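Local coordinates for DNA repair protein XRCC1 (Homo sapiens, PDB 3LQC) that serves as a scaffold in DNA single-strand break repair, assembling repair complexes, and binds poly-ADP-ribose to limit PARP1 activity, at residues V10-S13 and H19-E22; V58-D63 and S91-P96; Q82-L87 and W125-I130; C132-P135 and P141-L144. One frame throughout, in Å; residues are numbered along the deposited sequence.

Interaction 1: residues V10-S13 and H19-E22; sequences VSCS and HCAE
Cys12 and Cys20 are joined by a disulfide, with SG of Cys12 2.0 Å from SG of Cys20. The bond ties strand 7-12 to helix 17-25. Both CB atoms point across at the other segment, and the CA atoms of Cys12 and Cys20 lie 5.2 Å apart. The torsion about the S-S bond is -76°, not far from a quarter turn. Its negative sign makes the bridge left-handed.

The two half-cystines reach the bond in different ways. On the strand, SG of Cys12 stands beside its own backbone N and anti to the carbonyl carbon (chi1 -51°). On the helix, SG of Cys20 swings anti to the backbone N (chi1 -168°), which points the sulfur across at the strand. CB of Cys12 ends up 3.3 Å from CB of Cys20.

Val10 faces the same way as Cys12, as residues two apart in a strand do. Its CG2 branch packs against the bridge, with CG2 of Val10 3.8 Å from SG of Cys20. Ser11 lies between them and turns its side chain away. The contact is small, about 130 Å² in all, and the covalent bond dominates it.

Leu47 and Leu49 of strand 42-49 touch the side chain of Cys12, and Leu47 also touches Cys20. Both cysteines are buried. In a nuclear protein, where conditions are normally reducing, such a bridge is consistent with an oxidised form of the domain. It is a strand-to-helix disulfide, pinning the first helix to an outermost strand of the five-stranded mixed sheet in the XRCC1 N-terminal domain.

Interaction 2: residues V58-D63 and S91-P96; sequences VDIGND and SSFMSP
Phe93 reaches across to Asn62 and Ile60 of strand 57-63. This strand of the three-stranded sheet packs here on the chain leaving strand 85-92 of the mixed sheet, in the core of the N-terminal domain. CB of Phe93 lies 3.8 Å from the amide carbon CG of Asn62. One atom further, CG of Phe93 comes near CB of Asn62, and CD1 of Phe93 is closer to CB of Asn62, at 3.6 Å. CE1 then leaves Asn62 and nears CG2 of Ile60. At the far end, CZ of Phe93 rests 3.6 Å from CG2 of Ile60. The ring gets there with CG beside the backbone N (chi1 -79°), and its side chain crosses that of Ile60 at about a right angle. The Asn62 side chain runs the other way past the ring, with its amide plane turned 48° from the ring plane.

Beyond the ring, ND2 of Asn62 lies 3.6 Å from CG of Met94. A water joins the two segments: it accepts from ND2 of Asn62 at 2.8 Å and donates to O of Phe93 at 2.7 Å. Arg107 also bonds to O of Phe93. With an alanine here instead of Phe93, the ring's place beside CG2 of Ile60 and CB of Asn62 would probably be left as a gap. The contact is chiefly apolar, with one buried amide whose polar atoms are satisfied by the backbone N of Ser65 and a water.

Interaction 3: residues Q82-L87 and W125-I130; sequences QDYEVL and WDRVKI. With CO3 (carbonate ion), chain D.
Tyr84 lays one ring face over the side chain of Lys129, where the start of strand 85-92 meets strand 125-133. CE of Lys129 sits 4.0 Å from the ring centroid of Tyr84, above its centre. NZ of Lys129 lies 4.4 Å from the Tyr84 centroid, 21° off the ring normal, a cation-pi contact. Lys129 runs extended through chi2 and then bends at chi3 (-66°), which carries its end under the ring.

The phenol end goes to Arg127, with OH of Tyr84 3.4 Å from CB of Arg127. Arg127 also bends, at chi2 (-67°), and its guanidinium turns back from the tyrosine. NH1 of Arg127 donates to O of Asp126 at 2.7 Å, from above the carbonyl plane. Asp126 and Arg127 form a classic beta bulge opposite Gly73. CB of Glu85 meets CH2 of Trp125 at 3.9 Å.

A leucine in place of Tyr84 would probably cost the Lys129 ammonium its aromatic cover and leave CB of Arg127 without the phenol oxygen against it.

NZ of Lys129 also donates to O2 of the carbonate at 2.7 Å, and Arg7 and Ser44 bond to the same ion, probably from the crystallisation liquor. In this carbonate pocket the ammonium probably gains from both the ring face and the anion.

Interaction 4: residues C132-P135 and P141-L144; sequences CSQP and PFGL
Phe142 and Gln134 form the buried centre of this contact. The CB of Gln134 lies over the centre of one face of the Phe142 ring. The next atom, CG of Gln134, stays near, 3.7 Å from CD2 of Phe142. The amide then turns off, its plane 86° from that of the ring. In the conformer given, the amide bonds to other partners: NE2 to Ser99 and to the carbonyl of Gly64, OE1 to the backbone N of Tyr136. Its polar atoms are met there while the aliphatic part packs on the ring.

The ring edge is in use as well. O of Cys132 approaches near the ring plane, 3.5 Å from CE1 of Phe142. Phe142 holds CG between its backbone N and carbonyl carbon (chi1 67°), the crowded position, and this turns the ring towards strand 125-133. Arg34 makes a cation-pi contact with the ring and bonds to the carbonyl of Phe142.

These segments lie where the chain passes from strand 125-133 of the mixed sheet to strand 143-150 of the three-stranded sheet, so the contact bridges the two sheets of the beta-sandwich.

Cys132 carries the buried packing on to the start of strand 143-150. Its sulfur is the touching atom: SG of Cys132 is 3.7 Å from CG of Leu144 and 3.9 Å from CA of Gly143.

The outer side is looser. Pro141 is exposed to solvent. Ser133 turns its side chain away from the other segment and is partly exposed. Pro135 points away too and packs on a polar side chain of the other protein's chain.

Interactions 2 and 4 are close neighbours, with centres about 9 Å apart. Strands 57-63 and 143-150 are neighbours in one sheet, and N of Asp63 probably hydrogen-bonds to O of Gly143 at 2.9 Å. Interaction 3 shares strand 125-133 with interaction 4, and CG2 of Ile130 packs on CD1 of Leu144 at 3.7 Å. Interaction 3 also shares strand 85-92 with interaction 2 and touches it where CG2 of Val58 meets CD2 of Leu87 at 4.2 Å. Interaction 1 touches none of the others. Its nearest atoms are about 6 Å from interaction 3, but both reach the mixed sheet. Interaction 3 contributes Lys129 to the carbonate pocket. Interactions 2 and 3 lie on opposite sides of the chain's centre.

Interaction 1: residues V10-S13 and H19-E22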
loop_
_atom_site.group_PDB
_atom_site.type_symbol
_atom_site.label_atom_id
_atom_site.label_comp_id
_atom_site.label_asym_id
_atom_site.label_seq_id
_atom_site.Cartn_x
_atom_site.Cartn_y
_atom_site.Cartn_z
ATOM N N VAL A 10 -17.546 -2.694 26.817
ATOM C CA VAL A 10 -17.704 -2.159 28.162
ATOM C C VAL A 10 -18.509 -0.871 28.190
ATOM O O VAL A 10 -18.533 -0.110 27.215
ATOM C CB VAL A 10 -16.355 -1.900 28.875
ATOM C CG1 VAL A 10 -15.470 -3.131 28.808
ATOM C CG2 VAL A 10 -15.662 -0.679 28.297
ATOM N N SER A 11 -19.154 -0.641 29.330
ATOM C CA SER A 11 -19.876 0.593 29.609
ATOM C C SER A 11 -18.961 1.606 30.278
ATOM O O SER A 11 -18.248 1.279 31.220
ATOM C CB SER A 11 -21.070 0.308 30.520
ATOM O OG SER A 11 -21.849 -0.750 29.987
ATOM N N CYS A 12 -18.991 2.837 29.779
ATOM C CA CYS A 12 -18.174 3.926 30.309
ATOM C C CYS A 12 -19.065 4.881 31.070
ATOM O O CYS A 12 -19.340 5.994 30.608
ATOM C CB CYS A 12 -17.513 4.692 29.167
ATOM S SG CYS A 12 -16.646 3.651 28.003
ATOM N N SER A 13 -19.518 4.453 32.239
ATOM C CA SER A 13 -20.593 5.162 32.910
ATOM C C SER A 13 -20.234 6.577 33.317
ATOM O O SER A 13 -20.644 7.539 32.666
ATOM C CB SER A 13 -21.092 4.357 34.097
ATOM O OG SER A 13 -21.702 3.171 33.619
ATOM N N HIS A 19 -11.092 8.138 29.661
ATOM C CA HIS A 19 -10.989 7.555 31.000
ATOM C C HIS A 19 -11.430 6.094 30.996
ATOM O O HIS A 19 -10.862 5.241 31.680
ATOM C CB HIS A 19 -11.844 8.346 31.995
ATOM C CG HIS A 19 -11.124 9.482 32.652
ATOM N ND1 HIS A 19 -10.898 10.687 32.021
ATOM C CD2 HIS A 19 -10.590 9.601 33.893
ATOM C CE1 HIS A 19 -10.250 11.497 32.842
ATOM N NE2 HIS A 19 -10.051 10.863 33.983
ATOM N N CYS A 20 -12.463 5.820 30.212
ATOM C CA CYS A 20 -12.993 4.477 30.087
ATOM C C CYS A 20 -11.931 3.535 29.516
ATOM O O CYS A 20 -11.717 2.434 30.032
ATOM C CB CYS A 20 -14.230 4.499 29.199
ATOM S SG CYS A 20 -15.168 2.990 29.231
ATOM N N ALA A 21 -11.253 3.982 28.462
ATOM C CA ALA A 21 -10.171 3.204 27.856
ATOM C C ALA A 21 -9.022 2.938 28.830
ATOM O O ALA A 21 -8.606 1.791 29.023
ATOM C CB ALA A 21 -9.653 3.898 26.602
ATOM N N GLU A 22 -8.511 4.000 29.442
ATOM C CA GLU A 22 -7.382 3.866 30.347
ATOM C C GLU A 22 -7.690 2.833 31.409
ATOM O O GLU A 22 -6.867 1.973 31.710
ATOM C CB GLU A 22 -7.049 5.203 30.991
ATOM C CG GLU A 22 -6.013 5.111 32.089
ATOM C CD GLU A 22 -5.550 6.478 32.537
ATOM O OE1 GLU A 22 -4.496 6.561 33.200
ATOM O OE2 GLU A 22 -6.239 7.472 32.210
#

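Interaction 2: residues V58-D63 and S91-P96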
loop_
_atom_site.group_PDB
_atom_site.type_symbol
_atom_site.label_atom_id
_atom_site.label_comp_id
_atom_site.label_asym_id
_atom_site.label_seq_id
_atom_site.Cartn_x
_atom_site.Cartn_y
_atom_site.Cartn_z
ATOM N N VAL A 58 -7.300 11.798 17.812
ATOM C CA VAL A 58 -7.066 10.531 18.495
ATOM C C VAL A 58 -5.580 10.210 18.618
ATOM O O VAL A 58 -4.859 10.220 17.625
ATOM C CB VAL A 58 -7.743 9.369 17.742
ATOM C CG1 VAL A 58 -7.549 8.064 18.501
ATOM C CG2 VAL A 58 -9.222 9.654 17.539
ATOM N N ASP A 59 -5.127 9.929 19.837
ATOM C CA ASP A 59 -3.749 9.501 20.068
ATOM C C ASP A 59 -3.752 8.025 20.450
ATOM O O ASP A 59 -4.520 7.600 21.311
ATOM C CB ASP A 59 -3.091 10.311 21.190
ATOM C CG ASP A 59 -3.113 11.808 20.931
ATOM O OD1 ASP A 59 -3.214 12.226 19.749
ATOM O OD2 ASP A 59 -3.019 12.570 21.919
ATOM N N ILE A 60 -2.884 7.248 19.812
ATOM C CA ILE A 60 -2.865 5.808 20.001
ATOM C C ILE A 60 -1.466 5.325 20.344
ATOM O O ILE A 60 -0.504 5.635 19.647
ATOM C CB ILE A 60 -3.355 5.085 18.741
ATOM C CG1 ILE A 60 -4.823 5.421 18.493
ATOM C CG2 ILE A 60 -3.154 3.579 18.868
ATOM C CD1 ILE A 60 -5.383 4.795 17.264
ATOM N N GLY A 61 -1.362 4.574 21.434
ATOM C CA GLY A 61 -0.103 3.985 21.838
ATOM C C GLY A 61 -0.166 2.488 21.645
ATOM O O GLY A 61 -0.920 1.801 22.331
ATOM N N ASN A 62 0.627 1.976 20.714
ATOM C CA ASN A 62 0.546 0.572 20.370
ATOM C C ASN A 62 1.076 -0.326 21.472
ATOM O O ASN A 62 1.911 0.081 22.277
ATOM C CB ASN A 62 1.281 0.279 19.062
ATOM C CG ASN A 62 1.104 -1.162 18.605
ATOM O OD1 ASN A 62 0.035 -1.748 18.767
ATOM N ND2 ASN A 62 2.153 -1.739 18.039
ATOM N N ASP A 63 0.566 -1.547 21.517
ATOM C CA ASP A 63 1.176 -2.582 22.337
ATOM C C ASP A 63 1.211 -3.884 21.554
ATOM O O ASP A 63 0.575 -4.869 21.937
ATOM C CB ASP A 63 0.431 -2.778 23.652
ATOM C CG ASP A 63 1.068 -3.847 24.526
ATOM O OD1 ASP A 63 2.310 -3.976 24.498
ATOM O OD2 ASP A 63 0.327 -4.556 25.243
ATOM N N SER A 91 -4.710 1.725 10.426
ATOM C CA SER A 91 -3.409 2.368 10.353
ATOM C C SER A 91 -2.279 1.474 10.864
ATOM O O SER A 91 -2.462 0.689 11.796
ATOM C CB SER A 91 -3.440 3.685 11.126
ATOM O OG SER A 91 -4.449 4.525 10.601
ATOM N N SER A 92 -1.111 1.617 10.242
ATOM C CA SER A 92 0.045 0.761 10.503
ATOM C C SER A 92 0.801 1.150 11.773
ATOM O O SER A 92 1.025 2.328 12.047
ATOM C CB SER A 92 0.988 0.798 9.298
ATOM O OG SER A 92 2.226 0.199 9.592
ATOM N N PHE A 93 1.186 0.149 12.550
ATOM C CA PHE A 93 1.974 0.379 13.751
ATOM C C PHE A 93 3.190 -0.532 13.782
ATOM O O PHE A 93 4.190 -0.214 14.421
ATOM C CB PHE A 93 1.124 0.198 15.006
ATOM C CG PHE A 93 0.261 1.379 15.304
ATOM C CD1 PHE A 93 0.673 2.338 16.212
ATOM C CD2 PHE A 93 -0.939 1.558 14.643
ATOM C CE1 PHE A 93 -0.111 3.447 16.473
ATOM C CE2 PHE A 93 -1.723 2.664 14.898
ATOM C CZ PHE A 93 -1.310 3.607 15.816
ATOM N N MET A 94 3.101 -1.660 13.081
ATOM C CA MET A 94 4.243 -2.556 12.922
ATOM C C MET A 94 4.220 -3.189 11.547
ATOM O O MET A 94 3.150 -3.449 10.995
ATOM C CB MET A 94 4.222 -3.669 13.971
ATOM C CG MET A 94 4.159 -3.179 15.396
ATOM S SD MET A 94 4.125 -4.545 16.562
ATOM C CE MET A 94 5.780 -5.204 16.406
ATOM N N SER A 95 5.404 -3.451 11.003
ATOM C CA SER A 95 5.517 -4.217 9.773
ATOM C C SER A 95 5.406 -5.687 10.122
ATOM O O SER A 95 5.517 -6.060 11.294
ATOM C CB SER A 95 6.871 -3.966 9.117
ATOM O OG SER A 95 7.899 -4.471 9.939
ATOM N N PRO A 96 5.179 -6.535 9.110
ATOM C CA PRO A 96 5.217 -7.984 9.330
ATOM C C PRO A 96 6.547 -8.445 9.934
ATOM O O PRO A 96 6.523 -9.284 10.844
ATOM C CB PRO A 96 5.023 -8.548 7.919
ATOM C CG PRO A 96 4.190 -7.504 7.236
ATOM C CD PRO A 96 4.703 -6.192 7.760
HETATM O O HOH W 1 4.383 -0.325 17.147
#

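Interaction 3: residues Q82-L87 and W125-I130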
loop_
_atom_site.group_PDB
_atom_site.type_symbol
_atom_site.label_atom_id
_atom_site.label_comp_id
_atom_site.label_asym_id
_atom_site.label_seq_id
_atom_site.Cartn_x
_atom_site.Cartn_y
_atom_site.Cartn_z
ATOM N N GLN A 82 -22.203 -3.382 10.695
ATOM C CA GLN A 82 -22.134 -2.617 9.455
ATOM C C GLN A 82 -22.514 -1.155 9.630
ATOM O O GLN A 82 -22.171 -0.325 8.800
ATOM C CB GLN A 82 -23.006 -3.254 8.374
ATOM C CG GLN A 82 -22.612 -4.672 8.014
ATOM C CD GLN A 82 -23.302 -5.156 6.747
ATOM O OE1 GLN A 82 -23.068 -4.627 5.657
ATOM N NE2 GLN A 82 -24.159 -6.164 6.884
ATOM N N ASP A 83 -23.217 -0.837 10.711
ATOM C CA ASP A 83 -23.647 0.536 10.953
ATOM C C ASP A 83 -22.526 1.378 11.566
ATOM O O ASP A 83 -22.688 2.574 11.771
ATOM C CB ASP A 83 -24.890 0.570 11.851
ATOM C CG ASP A 83 -26.072 -0.170 11.253
ATOM O OD1 ASP A 83 -26.415 0.101 10.081
ATOM O OD2 ASP A 83 -26.667 -1.024 11.955
ATOM N N TYR A 84 -21.393 0.762 11.879
ATOM C CA TYR A 84 -20.265 1.550 12.363
ATOM C C TYR A 84 -19.631 2.326 11.229
ATOM O O TYR A 84 -19.490 1.837 10.110
ATOM C CB TYR A 84 -19.223 0.691 13.085
ATOM C CG TYR A 84 -19.591 0.420 14.520
ATOM C CD1 TYR A 84 -20.512 -0.566 14.841
ATOM C CD2 TYR A 84 -19.036 1.163 15.553
ATOM C CE1 TYR A 84 -20.865 -0.810 16.146
ATOM C CE2 TYR A 84 -19.377 0.921 16.876
ATOM C CZ TYR A 84 -20.295 -0.065 17.164
ATOM O OH TYR A 84 -20.659 -0.320 18.466
ATOM N N GLU A 85 -19.258 3.555 11.535
ATOM C CA GLU A 85 -18.641 4.436 10.576
ATOM C C GLU A 85 -17.169 4.510 10.959
ATOM O O GLU A 85 -16.844 4.540 12.142
ATOM C CB GLU A 85 -19.299 5.812 10.685
ATOM C CG GLU A 85 -19.539 6.493 9.356
ATOM C CD GLU A 85 -20.185 5.575 8.339
ATOM O OE1 GLU A 85 -21.330 5.129 8.565
ATOM O OE2 GLU A 85 -19.539 5.304 7.305
ATOM N N VAL A 86 -16.273 4.515 9.976
ATOM C CA VAL A 86 -14.852 4.647 10.284
ATOM C C VAL A 86 -14.507 6.065 10.728
ATOM O O VAL A 86 -14.829 7.044 10.056
ATOM C CB VAL A 86 -13.937 4.249 9.099
ATOM C CG1 VAL A 86 -12.484 4.465 9.462
ATOM C CG2 VAL A 86 -14.159 2.808 8.718
ATOM N N LEU A 87 -13.849 6.164 11.871
ATOM C CA LEU A 87 -13.327 7.431 12.327
ATOM C C LEU A 87 -11.854 7.523 11.942
ATOM O O LEU A 87 -11.442 8.427 11.219
ATOM C CB LEU A 87 -13.493 7.564 13.840
ATOM C CG LEU A 87 -13.055 8.930 14.335
ATOM C CD1 LEU A 87 -13.994 9.966 13.764
ATOM C CD2 LEU A 87 -13.033 8.969 15.846
ATOM N N TRP A 125 -21.025 10.520 18.738
ATOM C CA TRP A 125 -21.114 9.074 18.782
ATOM C C TRP A 125 -21.116 8.602 20.215
ATOM O O TRP A 125 -20.488 9.219 21.067
ATOM C CB TRP A 125 -19.911 8.479 18.053
ATOM C CG TRP A 125 -19.696 9.053 16.682
ATOM C CD1 TRP A 125 -18.829 10.050 16.327
ATOM C CD2 TRP A 125 -20.379 8.663 15.483
ATOM N NE1 TRP A 125 -18.924 10.293 14.982
ATOM C CE2 TRP A 125 -19.862 9.465 14.442
ATOM C CE3 TRP A 125 -21.370 7.721 15.192
ATOM C CZ2 TRP A 125 -20.309 9.340 13.129
ATOM C CZ3 TRP A 125 -21.808 7.600 13.888
ATOM C CH2 TRP A 125 -21.278 8.407 12.870
ATOM N N ASP A 126 -21.819 7.513 20.492
ATOM C CA ASP A 126 -21.752 6.921 21.827
ATOM C C ASP A 126 -21.247 5.484 21.779
ATOM O O ASP A 126 -21.291 4.768 22.777
ATOM C CB ASP A 126 -23.093 7.019 22.558
ATOM C CG ASP A 126 -24.191 6.217 21.894
ATOM O OD1 ASP A 126 -23.977 5.685 20.788
ATOM O OD2 ASP A 126 -25.282 6.127 22.486
ATOM N N ARG A 127 -20.772 5.074 20.607
ATOM C CA ARG A 127 -20.050 3.814 20.466
ATOM C C ARG A 127 -18.687 4.045 19.816
ATOM O O ARG A 127 -18.589 4.622 18.731
ATOM C CB ARG A 127 -20.863 2.809 19.654
ATOM C CG ARG A 127 -22.190 2.443 20.291
ATOM C CD ARG A 127 -21.992 1.677 21.586
ATOM N NE ARG A 127 -23.276 1.311 22.184
ATOM C CZ ARG A 127 -23.900 2.027 23.116
ATOM N NH1 ARG A 127 -23.355 3.148 23.568
ATOM N NH2 ARG A 127 -25.065 1.621 23.602
ATOM N N VAL A 128 -17.635 3.614 20.498
ATOM C CA VAL A 128 -16.290 3.683 19.959
ATOM C C VAL A 128 -15.679 2.277 19.903
ATOM O O VAL A 128 -15.493 1.616 20.926
ATOM C CB VAL A 128 -15.385 4.618 20.781
ATOM C CG1 VAL A 128 -14.116 4.923 20.008
ATOM C CG2 VAL A 128 -16.114 5.920 21.115
ATOM N N LYS A 129 -15.371 1.824 18.695
ATOM C CA LYS A 129 -14.787 0.512 18.500
ATOM C C LYS A 129 -13.341 0.663 18.053
ATOM O O LYS A 129 -13.061 1.276 17.015
ATOM C CB LYS A 129 -15.592 -0.278 17.462
ATOM C CG LYS A 129 -15.009 -1.631 17.124
ATOM C CD LYS A 129 -15.862 -2.361 16.101
ATOM C CE LYS A 129 -17.223 -2.710 16.664
ATOM N NZ LYS A 129 -17.903 -3.738 15.834
ATOM N N ILE A 130 -12.426 0.117 18.844
ATOM C CA ILE A 130 -11.009 0.131 18.493
ATOM C C ILE A 130 -10.581 -1.281 18.082
ATOM O O ILE A 130 -10.671 -2.215 18.877
ATOM C CB ILE A 130 -10.137 0.625 19.661
ATOM C CG1 ILE A 130 -10.518 2.054 20.052
ATOM C CG2 ILE A 130 -8.678 0.560 19.297
ATOM C CD1 ILE A 130 -11.643 2.141 21.061
HETATM C C CO3 D . -15.777 -6.288 15.554
HETATM O O1 CO3 D . -15.572 -5.862 16.765
HETATM O O2 CO3 D . -16.945 -6.115 15.005
#

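Interaction 4: residues C132-P135 and P141-L144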
loop_
_atom_site.group_PDB
_atom_site.type_symbol
_atom_site.label_atom_id
_atom_site.label_comp_id
_atom_site.label_asym_id
_atom_site.label_seq_id
_atom_site.Cartn_x
_atom_site.Cartn_y
_atom_site.Cartn_z
ATOM N N CYS A 132 -7.710 -3.916 16.851
ATOM C CA CYS A 132 -6.281 -4.190 16.774
ATOM C C CYS A 132 -6.037 -5.456 15.969
ATOM O O CYS A 132 -6.554 -6.524 16.288
ATOM C CB CYS A 132 -5.694 -4.346 18.176
ATOM S SG CYS A 132 -5.810 -2.884 19.215
ATOM N N SER A 133 -5.251 -5.344 14.913
ATOM C CA SER A 133 -4.970 -6.502 14.076
ATOM C C SER A 133 -3.502 -6.860 14.144
ATOM O O SER A 133 -2.635 -5.989 14.044
ATOM C CB SER A 133 -5.378 -6.238 12.634
ATOM O OG SER A 133 -6.783 -6.201 12.510
ATOM N N GLN A 134 -3.225 -8.145 14.319
ATOM C CA GLN A 134 -1.851 -8.620 14.398
ATOM C C GLN A 134 -1.768 -10.055 13.896
ATOM O O GLN A 134 -1.634 -10.987 14.688
ATOM C CB GLN A 134 -1.323 -8.510 15.831
ATOM C CG GLN A 134 0.132 -8.951 16.011
ATOM C CD GLN A 134 1.034 -8.501 14.875
ATOM O OE1 GLN A 134 1.058 -9.116 13.810
ATOM N NE2 GLN A 134 1.787 -7.433 15.101
ATOM N N PRO A 135 -1.845 -10.224 12.565
ATOM C CA PRO A 135 -1.881 -11.513 11.870
ATOM C C PRO A 135 -0.529 -12.197 11.885
ATOM O O PRO A 135 -0.459 -13.381 11.568
ATOM C CB PRO A 135 -2.204 -11.135 10.417
ATOM C CG PRO A 135 -2.404 -9.680 10.391
ATOM C CD PRO A 135 -1.803 -9.100 11.620
ATOM N N PRO A 141 0.011 -11.151 23.332
ATOM C CA PRO A 141 -1.187 -10.567 23.939
ATOM C C PRO A 141 -1.348 -9.131 23.461
ATOM O O PRO A 141 -1.556 -8.234 24.280
ATOM C CB PRO A 141 -0.852 -10.565 25.436
ATOM C CG PRO A 141 0.580 -11.068 25.556
ATOM C CD PRO A 141 1.186 -10.986 24.199
ATOM N N PHE A 142 -1.254 -8.933 22.148
ATOM C CA PHE A 142 -1.173 -7.604 21.544
ATOM C C PHE A 142 -2.436 -6.772 21.727
ATOM O O PHE A 142 -3.525 -7.301 21.902
ATOM C CB PHE A 142 -0.869 -7.727 20.050
ATOM C CG PHE A 142 -1.978 -8.339 19.263
ATOM C CD1 PHE A 142 -3.056 -7.570 18.848
ATOM C CD2 PHE A 142 -1.960 -9.688 18.954
ATOM C CE1 PHE A 142 -4.089 -8.133 18.133
ATOM C CE2 PHE A 142 -2.990 -10.260 18.236
ATOM C CZ PHE A 142 -4.058 -9.482 17.824
ATOM N N GLY A 143 -2.276 -5.459 21.663
ATOM C CA GLY A 143 -3.389 -4.543 21.794
ATOM C C GLY A 143 -2.857 -3.128 21.784
ATOM O O GLY A 143 -2.014 -2.784 20.951
ATOM N N LEU A 144 -3.338 -2.310 22.715
ATOM C CA LEU A 144 -2.867 -0.935 22.842
ATOM C C LEU A 144 -2.313 -0.686 24.224
ATOM O O LEU A 144 -2.764 -1.286 25.195
ATOM C CB LEU A 144 -4.004 0.051 22.592
ATOM C CG LEU A 144 -4.599 0.021 21.189
ATOM C CD1 LEU A 144 -5.502 1.223 20.981
ATOM C CD2 LEU A 144 -3.471 -0.006 20.169
#